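Local coordinates for MGS-MChE2 (Uncultured bacterium, PDB 5JD6), which probably hydrolyses carboxylic ester bonds as an esterase of the alpha/beta hydrolase fold, through a serine nucleophile, at residues K45-L50 with L244-F249; I96-T101 with T114-L119; K186-M191 with E212-L217. One frame throughout, in Å; residues are numbered along the deposited sequence.

Contact 1: residues K45-L50 with L244-F249; sequences KGYKVL and LLHEWF
Tyr47 (chi1 -66°) and Phe249 (chi1 -77°) each turn CG to the side opposite their own carbonyl carbon, and this brings the rings together between strand 47-52 and helix 238-252. They meet obliquely, with planes at 35° and centroids 5.2 Å apart, and Phe249 CE2 lies over the rim of one tyrosine face. The phenol end makes the closest touch, Tyr47 OH being 3.4 Å from Phe249 CB. Behind it, Tyr47 CZ lies 3.7 Å from Phe249 CD2. In this way the C-terminal helix of the alpha/beta hydrolase fold is laid against the central sheet, where both rings also reach Ile22 of strand 20-25. Tyrosine suits the site because its ring is buried while its hydroxyl hydrogen-bonds to O of Phe254, an oxygen of the C-terminal carboxylate. Replacing Tyr47 by an alanine would probably open a gap beside Phe249 and leave the terminal carboxylate without its hydroxyl partner. Nearer the solvent, the aliphatic part of Lys45 crosses His246 at about a right angle, with Lys45 CD 3.5 Å from His246 CE1. Tyr41 serves both residues, its OH sharing a hydrogen bond with His246 ND1 and its ring a cation-pi contact with Lys45.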
loop_
_atom_site.group_PDB
_atom_site.type_symbol
_atom_site.label_atom_id
_atom_site.label_comp_id
_atom_site.label_asym_id
_atom_site.label_seq_id
_atom_site.Cartn_x
_atom_site.Cartn_y
_atom_site.Cartn_z
ATOM N N LYS A 45 4.678 -19.605 0.276
ATOM C CA LYS A 45 5.147 -19.632 1.656
ATOM C C LYS A 45 3.976 -19.694 2.631
ATOM O O LYS A 45 4.148 -19.504 3.835
ATOM C CB LYS A 45 6.019 -18.410 1.947
ATOM C CG LYS A 45 7.363 -18.428 1.234
ATOM C CD LYS A 45 8.266 -19.513 1.799
ATOM C CE LYS A 45 9.601 -19.561 1.075
ATOM N NZ LYS A 45 9.453 -20.031 -0.330
ATOM N N GLY A 46 2.785 -19.956 2.101
ATOM C CA GLY A 46 1.596 -20.107 2.919
ATOM C C GLY A 46 0.797 -18.830 3.100
ATOM O O GLY A 46 0.123 -18.654 4.114
ATOM N N TYR A 47 0.867 -17.937 2.118
ATOM C CA TYR A 47 0.137 -16.675 2.192
ATOM C C TYR A 47 -0.798 -16.474 1.005
ATOM O O TYR A 47 -0.570 -17.004 -0.080
ATOM C CB TYR A 47 1.111 -15.500 2.287
ATOM C CG TYR A 47 1.907 -15.478 3.569
ATOM C CD1 TYR A 47 1.396 -14.886 4.716
ATOM C CD2 TYR A 47 3.168 -16.054 3.634
ATOM C CE1 TYR A 47 2.120 -14.867 5.893
ATOM C CE2 TYR A 47 3.900 -16.038 4.805
ATOM C CZ TYR A 47 3.372 -15.445 5.931
ATOM O OH TYR A 47 4.099 -15.429 7.098
ATOM N N LYS A 48 -1.855 -15.702 1.226
ATOM C CA LYS A 48 -2.798 -15.366 0.171
ATOM C C LYS A 48 -2.587 -13.921 -0.262
ATOM O O LYS A 48 -2.828 -12.994 0.509
ATOM C CB LYS A 48 -4.231 -15.581 0.653
ATOM C CG LYS A 48 -5.269 -15.697 -0.446
ATOM C CD LYS A 48 -6.627 -16.010 0.158
ATOM C CE LYS A 48 -7.657 -16.321 -0.907
ATOM N NZ LYS A 48 -9.008 -16.542 -0.319
ATOM N N VAL A 49 -2.128 -13.727 -1.493
ATOM C CA VAL A 49 -1.849 -12.385 -1.988
ATOM C C VAL A 49 -3.011 -11.846 -2.817
ATOM O O VAL A 49 -3.412 -12.448 -3.812
ATOM C CB VAL A 49 -0.562 -12.350 -2.829
ATOM C CG1 VAL A 49 -0.275 -10.931 -3.296
ATOM C CG2 VAL A 49 0.608 -12.893 -2.021
ATOM N N LEU A 50 -3.550 -10.707 -2.392
ATOM C CA LEU A 50 -4.673 -10.076 -3.074
ATOM C C LEU A 50 -4.320 -8.648 -3.466
ATOM O O LEU A 50 -3.925 -7.847 -2.619
ATOM C CB LEU A 50 -5.919 -10.085 -2.187
ATOM C CG LEU A 50 -6.442 -11.455 -1.752
ATOM C CD1 LEU A 50 -6.802 -11.451 -0.277
ATOM C CD2 LEU A 50 -7.643 -11.852 -2.589
ATOM N N LEU A 244 13.326 -9.713 3.823
ATOM C CA LEU A 244 13.137 -8.834 4.975
ATOM C C LEU A 244 11.723 -8.957 5.530
ATOM O O LEU A 244 11.528 -9.078 6.740
ATOM C CB LEU A 244 13.423 -7.378 4.601
ATOM C CG LEU A 244 14.887 -6.966 4.438
ATOM C CD1 LEU A 244 14.984 -5.512 4.003
ATOM C CD2 LEU A 244 15.655 -7.193 5.728
ATOM N N LEU A 245 10.740 -8.928 4.635
ATOM C CA LEU A 245 9.339 -9.016 5.028
ATOM C C LEU A 245 9.002 -10.389 5.599
ATOM O O LEU A 245 8.273 -10.497 6.587
ATOM C CB LEU A 245 8.429 -8.705 3.836
ATOM C CG LEU A 245 6.925 -8.782 4.104
ATOM C CD1 LEU A 245 6.557 -7.904 5.291
ATOM C CD2 LEU A 245 6.131 -8.377 2.869
ATOM N N HIS A 246 9.537 -11.435 4.977
ATOM C CA HIS A 246 9.267 -12.801 5.413
ATOM C C HIS A 246 9.785 -13.039 6.826
ATOM O O HIS A 246 9.104 -13.648 7.651
ATOM C CB HIS A 246 9.895 -13.810 4.452
ATOM C CG HIS A 246 9.375 -15.204 4.613
ATOM N ND1 HIS A 246 9.993 -16.297 4.048
ATOM C CD2 HIS A 246 8.293 -15.680 5.271
ATOM C CE1 HIS A 246 9.314 -17.390 4.351
ATOM N NE2 HIS A 246 8.278 -17.043 5.095
ATOM N N GLU A 247 10.992 -12.551 7.100
ATOM C CA GLU A 247 11.604 -12.729 8.412
ATOM C C GLU A 247 10.846 -11.966 9.489
ATOM O O GLU A 247 10.769 -12.406 10.635
ATOM C CB GLU A 247 13.068 -12.287 8.389
ATOM C CG GLU A 247 14.039 -13.406 8.046
ATOM C CD GLU A 247 13.947 -14.576 9.012
ATOM O OE1 GLU A 247 13.661 -14.349 10.208
ATOM O OE2 GLU A 247 14.160 -15.727 8.573
ATOM N N TRP A 248 10.288 -10.821 9.117
ATOM C CA TRP A 248 9.484 -10.039 10.043
ATOM C C TRP A 248 8.209 -10.800 10.390
ATOM O O TRP A 248 7.753 -10.776 11.534
ATOM C CB TRP A 248 9.152 -8.669 9.451
ATOM C CG TRP A 248 8.458 -7.754 10.411
ATOM C CD1 TRP A 248 9.032 -7.040 11.423
ATOM C CD2 TRP A 248 7.058 -7.452 10.450
ATOM N NE1 TRP A 248 8.074 -6.314 12.090
ATOM C CE2 TRP A 248 6.856 -6.548 11.512
ATOM C CE3 TRP A 248 5.958 -7.857 9.688
ATOM C CZ2 TRP A 248 5.597 -6.044 11.831
ATOM C CZ3 TRP A 248 4.709 -7.355 10.008
ATOM C CH2 TRP A 248 4.539 -6.458 11.070
ATOM N N PHE A 249 7.644 -11.481 9.396
ATOM C CA PHE A 249 6.463 -12.315 9.603
ATOM C C PHE A 249 6.761 -13.463 10.564
ATOM O O PHE A 249 5.947 -13.787 11.429
ATOM C CB PHE A 249 5.952 -12.874 8.270
ATOM C CG PHE A 249 5.197 -11.876 7.434
ATOM C CD1 PHE A 249 4.693 -10.713 7.998
ATOM C CD2 PHE A 249 4.981 -12.106 6.085
ATOM C CE1 PHE A 249 3.993 -9.797 7.231
ATOM C CE2 PHE A 249 4.283 -11.195 5.310
ATOM C CZ PHE A 249 3.788 -10.039 5.884
#

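Contact 2: residues I96-T101 with T114-L119; sequences IALLAT and TGSSGL
Leu98 of helix 92-103 meets the loop 114-119 through one methyl group. Its CD1 lies 4.1 Å from Ser117 O and 4.2 Å from Ser116 OG, so a hydrocarbon end rests against two oxygens in loose van der Waals contact. Leu98 already leaves the helix toward the loop, and with CG opposite its carbonyl carbon (chi1 -86°) its CD1 methyl reaches the serines. Ser116 is small enough to leave room for it, and its hydroxyl makes a weak bond to Ser117 O, 3.4 Å from OG. Gly118 has phi 115° and psi 3°, where a CB would be pressed against the preceding carbonyl O, and this alone calls for glycine. In the next shell, Phe214 of helix 208-217 packs on both Leu98 and Ser116, while Ile113 supports Leu98 from strand 108-113. The loop is held by backbone bonds of Gly115 and Ser117 with Ser91, and by Asn90 ND2 on Thr114 O. Helix 92-103 joins the parallel neighbours 85-91 and 108-113 in a beta-alpha-beta crossover, and Ser91, in the tight turn between strand 85-91 and the helix, is the probable nucleophile of a GxSxG nucleophile elbow, the hallmark of alpha/beta hydrolases.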
loop_
_atom_site.group_PDB
_atom_site.type_symbol
_atom_site.label_atom_id
_atom_site.label_comp_id
_atom_site.label_asym_id
_atom_site.label_seq_id
_atom_site.Cartn_x
_atom_site.Cartn_y
_atom_site.Cartn_z
ATOM N N ILE A 96 -3.271 5.006 1.920
ATOM C CA ILE A 96 -4.588 4.384 2.009
ATOM C C ILE A 96 -4.594 3.320 3.098
ATOM O O ILE A 96 -5.530 3.231 3.893
ATOM C CB ILE A 96 -5.016 3.731 0.679
ATOM C CG1 ILE A 96 -4.837 4.699 -0.490
ATOM C CG2 ILE A 96 -6.455 3.242 0.765
ATOM C CD1 ILE A 96 -5.653 5.957 -0.371
ATOM N N ALA A 97 -3.537 2.511 3.120
ATOM C CA ALA A 97 -3.393 1.447 4.104
ATOM C C ALA A 97 -3.318 2.014 5.518
ATOM O O ALA A 97 -3.967 1.506 6.432
ATOM C CB ALA A 97 -2.160 0.611 3.801
ATOM N N LEU A 98 -2.523 3.068 5.684
ATOM C CA LEU A 98 -2.394 3.746 6.971
ATOM C C LEU A 98 -3.739 4.252 7.479
ATOM O O LEU A 98 -4.113 4.000 8.624
ATOM C CB LEU A 98 -1.410 4.912 6.864
ATOM C CG LEU A 98 0.067 4.579 7.066
ATOM C CD1 LEU A 98 0.943 5.558 6.306
ATOM C CD2 LEU A 98 0.417 4.586 8.547
ATOM N N LEU A 99 -4.462 4.966 6.622
ATOM C CA LEU A 99 -5.754 5.522 6.999
ATOM C C LEU A 99 -6.742 4.414 7.338
ATOM O O LEU A 99 -7.539 4.545 8.266
ATOM C CB LEU A 99 -6.310 6.405 5.880
ATOM C CG LEU A 99 -7.612 7.138 6.216
ATOM C CD1 LEU A 99 -7.480 7.898 7.527
ATOM C CD2 LEU A 99 -8.003 8.081 5.094
ATOM N N ALA A 100 -6.678 3.319 6.587
ATOM C CA ALA A 100 -7.546 2.174 6.828
ATOM C C ALA A 100 -7.259 1.539 8.187
ATOM O O ALA A 100 -8.179 1.138 8.899
ATOM C CB ALA A 100 -7.387 1.147 5.722
ATOM N N THR A 101 -5.979 1.451 8.539
ATOM C CA THR A 101 -5.578 0.911 9.836
ATOM C C THR A 101 -6.014 1.838 10.969
ATOM O O THR A 101 -6.295 1.390 12.079
ATOM C CB THR A 101 -4.056 0.695 9.915
ATOM O OG1 THR A 101 -3.382 1.912 9.580
ATOM C CG2 THR A 101 -3.619 -0.390 8.949
ATOM N N THR A 114 6.148 0.815 2.678
ATOM C CA THR A 114 7.375 1.010 1.925
ATOM C C THR A 114 7.243 2.117 0.883
ATOM O O THR A 114 6.380 2.059 0.008
ATOM C CB THR A 114 7.822 -0.307 1.246
ATOM O OG1 THR A 114 8.848 -0.035 0.281
ATOM C CG2 THR A 114 6.652 -1.025 0.597
ATOM N N GLY A 115 8.103 3.126 0.998
ATOM C CA GLY A 115 8.070 4.285 0.124
ATOM C C GLY A 115 6.681 4.879 0.003
ATOM O O GLY A 115 6.182 5.080 -1.101
ATOM N N SER A 116 6.046 5.150 1.137
ATOM C CA SER A 116 4.663 5.609 1.121
ATOM C C SER A 116 4.533 7.064 1.547
ATOM O O SER A 116 5.357 7.581 2.303
ATOM C CB SER A 116 3.797 4.730 2.025
ATOM O OG SER A 116 3.861 5.163 3.371
ATOM N N SER A 117 3.486 7.717 1.054
ATOM C CA SER A 117 3.180 9.085 1.443
ATOM C C SER A 117 2.353 9.096 2.724
ATOM O O SER A 117 2.121 8.048 3.329
ATOM C CB SER A 117 2.437 9.810 0.320
ATOM O OG SER A 117 1.324 9.053 -0.120
ATOM N N GLY A 118 1.911 10.279 3.132
ATOM C CA GLY A 118 1.155 10.421 4.362
ATOM C C GLY A 118 1.901 11.240 5.395
ATOM O O GLY A 118 1.433 11.411 6.520
ATOM N N LEU A 119 3.071 11.742 5.008
ATOM C CA LEU A 119 3.869 12.614 5.866
ATOM C C LEU A 119 4.548 13.708 5.048
ATOM O O LEU A 119 3.998 14.793 4.867
ATOM C CB LEU A 119 4.919 11.808 6.635
ATOM C CG LEU A 119 4.444 11.078 7.893
ATOM C CD1 LEU A 119 5.601 10.352 8.562
ATOM C CD2 LEU A 119 3.796 12.055 8.857
#

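Contact 3: residues K186-M191 with E212-L217; sequences KDLPKM and EDFKRL
Leu188 is the bump of this contact, and the hollow it enters lies between Phe214 and Leu217, three residues apart on helix 208-217 and therefore on the same side of it. The branched end goes deepest: Leu188 CD1 comes to 3.5 Å from Phe214 CD1 and to 3.7 Å from Leu217 CD1, so one methyl touches both walls. Lower down the side chain, Leu188 CB lies 3.6 Å from Leu217 CB, which brings the two leucines close at their bases as well as at their ends. Leu188 places its CG opposite the carbonyl carbon (chi1 -66°), and this turns the methyls toward the phenylalanine. Branched leucines suit such a joint because they fill an uneven hollow without a polar group to satisfy, and the broad phenylalanine gives the inner wall.

Toward the solvent the fit is shallower. Pro189 sets its ring beside Leu217, with Pro189 CD 4.4 Å from Leu217 CB. Its CA-H points at the carbonyl at the end of the helix, Pro189 CA lying 3.2 Å from Leu217 O with an angle of 160° at the hydrogen. The bend carrying these two bumps is tightened by a backbone bond from Met191 N to Leu188 O, 3.0 Å long. Arg216 and Asp213 form a salt bridge within the helix, which plays no part in the contact. The contact joins the loop entering strand 195-200 to the helix that leaves it for strand 221-226, the last beta-alpha-beta crossover of the alpha/beta hydrolase sheet.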
loop_
_atom_site.group_PDB
_atom_site.type_symbol
_atom_site.label_atom_id
_atom_site.label_comp_id
_atom_site.label_asym_id
_atom_site.label_seq_id
_atom_site.Cartn_x
_atom_site.Cartn_y
_atom_site.Cartn_z
ATOM N N LYS A 186 -0.287 13.180 13.266
ATOM C CA LYS A 186 -1.026 13.305 14.517
ATOM C C LYS A 186 -1.687 11.995 14.947
ATOM O O LYS A 186 -1.907 11.767 16.137
ATOM C CB LYS A 186 -2.087 14.398 14.389
ATOM C CG LYS A 186 -2.699 14.490 13.001
ATOM C CD LYS A 186 -4.133 14.988 13.055
ATOM C CE LYS A 186 -5.026 13.991 13.776
ATOM N NZ LYS A 186 -6.467 14.351 13.666
ATOM N N ASP A 187 -2.004 11.141 13.979
ATOM C CA ASP A 187 -2.731 9.904 14.257
ATOM C C ASP A 187 -1.799 8.743 14.590
ATOM O O ASP A 187 -2.186 7.800 15.281
ATOM C CB ASP A 187 -3.615 9.530 13.065
ATOM C CG ASP A 187 -4.584 10.632 12.689
ATOM O OD1 ASP A 187 -5.643 10.743 13.341
ATOM O OD2 ASP A 187 -4.286 11.386 11.738
ATOM N N LEU A 188 -0.570 8.820 14.092
ATOM C CA LEU A 188 0.427 7.766 14.292
ATOM C C LEU A 188 0.786 7.392 15.746
ATOM O O LEU A 188 0.905 6.201 16.034
ATOM C CB LEU A 188 1.717 8.139 13.555
ATOM C CG LEU A 188 1.658 8.205 12.029
ATOM C CD1 LEU A 188 3.025 8.543 11.460
ATOM C CD2 LEU A 188 1.133 6.903 11.444
ATOM N N PRO A 189 0.976 8.383 16.655
ATOM C CA PRO A 189 1.485 8.095 18.008
ATOM C C PRO A 189 0.894 6.878 18.726
ATOM O O PRO A 189 1.589 6.292 19.554
ATOM C CB PRO A 189 1.149 9.378 18.791
ATOM C CG PRO A 189 0.389 10.263 17.843
ATOM C CD PRO A 189 0.805 9.835 16.484
ATOM N N LYS A 190 -0.345 6.499 18.434
ATOM C CA LYS A 190 -0.843 5.232 18.955
ATOM C C LYS A 190 -1.808 4.558 17.975
ATOM O O LYS A 190 -2.990 4.362 18.260
ATOM C CB LYS A 190 -1.498 5.427 20.328
ATOM C CG LYS A 190 -1.918 4.126 21.020
ATOM C CD LYS A 190 -2.363 4.366 22.452
ATOM C CE LYS A 190 -2.910 3.095 23.072
ATOM N NZ LYS A 190 -4.224 2.747 22.461
ATOM N N MET A 191 -1.286 4.229 16.799
ATOM C CA MET A 191 -1.897 3.222 15.949
ATOM C C MET A 191 -1.206 1.911 16.306
ATOM O O MET A 191 -0.163 1.569 15.746
ATOM C CB MET A 191 -1.752 3.570 14.465
ATOM C CG MET A 191 -2.639 4.730 14.016
ATOM S SD MET A 191 -2.129 5.482 12.456
ATOM C CE MET A 191 -1.953 4.035 11.419
ATOM N N GLU A 212 11.985 7.309 9.039
ATOM C CA GLU A 212 12.345 7.406 10.448
ATOM C C GLU A 212 11.304 8.195 11.236
ATOM O O GLU A 212 11.138 7.985 12.436
ATOM C CB GLU A 212 13.730 8.037 10.604
ATOM C CG GLU A 212 14.847 7.184 10.021
ATOM C CD GLU A 212 16.227 7.734 10.320
ATOM O OE1 GLU A 212 16.714 8.582 9.543
ATOM O OE2 GLU A 212 16.827 7.316 11.333
ATOM N N ASP A 213 10.603 9.099 10.557
ATOM C CA ASP A 213 9.468 9.791 11.159
ATOM C C ASP A 213 8.372 8.787 11.502
ATOM O O ASP A 213 7.768 8.851 12.574
ATOM C CB ASP A 213 8.924 10.871 10.222
ATOM C CG ASP A 213 9.791 12.114 10.194
ATOM O OD1 ASP A 213 10.437 12.412 11.219
ATOM O OD2 ASP A 213 9.822 12.794 9.148
ATOM N N PHE A 214 8.123 7.864 10.578
ATOM C CA PHE A 214 7.168 6.781 10.793
ATOM C C PHE A 214 7.578 5.923 11.981
ATOM O O PHE A 214 6.752 5.568 12.819
ATOM C CB PHE A 214 7.050 5.912 9.538
ATOM C CG PHE A 214 5.984 6.365 8.583
ATOM C CD1 PHE A 214 4.705 6.644 9.033
ATOM C CD2 PHE A 214 6.262 6.512 7.235
ATOM C CE1 PHE A 214 3.722 7.059 8.157
ATOM C CE2 PHE A 214 5.283 6.927 6.353
ATOM C CZ PHE A 214 4.011 7.201 6.815
ATOM N N LYS A 215 8.865 5.595 12.043
ATOM C CA LYS A 215 9.408 4.792 13.131
ATOM C C LYS A 215 9.283 5.515 14.471
ATOM O O LYS A 215 8.987 4.895 15.492
ATOM C CB LYS A 215 10.871 4.438 12.845
ATOM C CG LYS A 215 11.617 3.818 14.015
ATOM C CD LYS A 215 10.995 2.503 14.451
ATOM C CE LYS A 215 11.695 1.958 15.687
ATOM N NZ LYS A 215 11.038 0.728 16.207
ATOM N N ARG A 216 9.501 6.828 14.457
ATOM C CA ARG A 216 9.406 7.641 15.669
ATOM C C ARG A 216 8.005 7.618 16.268
ATOM O O ARG A 216 7.819 7.270 17.434
ATOM C CB ARG A 216 9.801 9.094 15.382
ATOM C CG ARG A 216 11.295 9.345 15.287
ATOM C CD ARG A 216 11.618 10.833 15.388
ATOM N NE ARG A 216 10.945 11.630 14.363
ATOM C CZ ARG A 216 9.940 12.468 14.605
ATOM N NH1 ARG A 216 9.485 12.624 15.840
ATOM N NH2 ARG A 216 9.391 13.154 13.610
ATOM N N LEU A 217 7.022 7.993 15.456
ATOM C CA LEU A 217 5.665 8.211 15.937
ATOM C C LEU A 217 4.922 6.909 16.240
ATOM O O LEU A 217 4.278 6.791 17.280
ATOM C CB LEU A 217 4.886 9.042 14.917
ATOM C CG LEU A 217 5.547 10.377 14.562
ATOM C CD1 LEU A 217 4.804 11.081 13.437
ATOM C CD2 LEU A 217 5.638 11.272 15.787
#

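Contacts 2 and 3 are neighbours, with centres about 11 Å apart, and share a seam of side chains: Leu98 CD1 touches Phe214 CZ at 3.5 Å, and Ser116 OG meets the same ring. Helices 92-103 and 208-217 are thus packed together through the two. Contact 1 stands apart, its centre about 19 Å from contact 2 and 24 Å from contact 3, on the C-terminal helix and strand 47-52. Contact 2 is the buried one, small and close to the probable nucleophile, where an aliphatic methyl faces loop oxygens. The other two are partly buried: contact 1 pairs phenol and phenylalanine rings, with lysine against histidine; contact 3 fits leucine between phenylalanine and leucine, beside a proline.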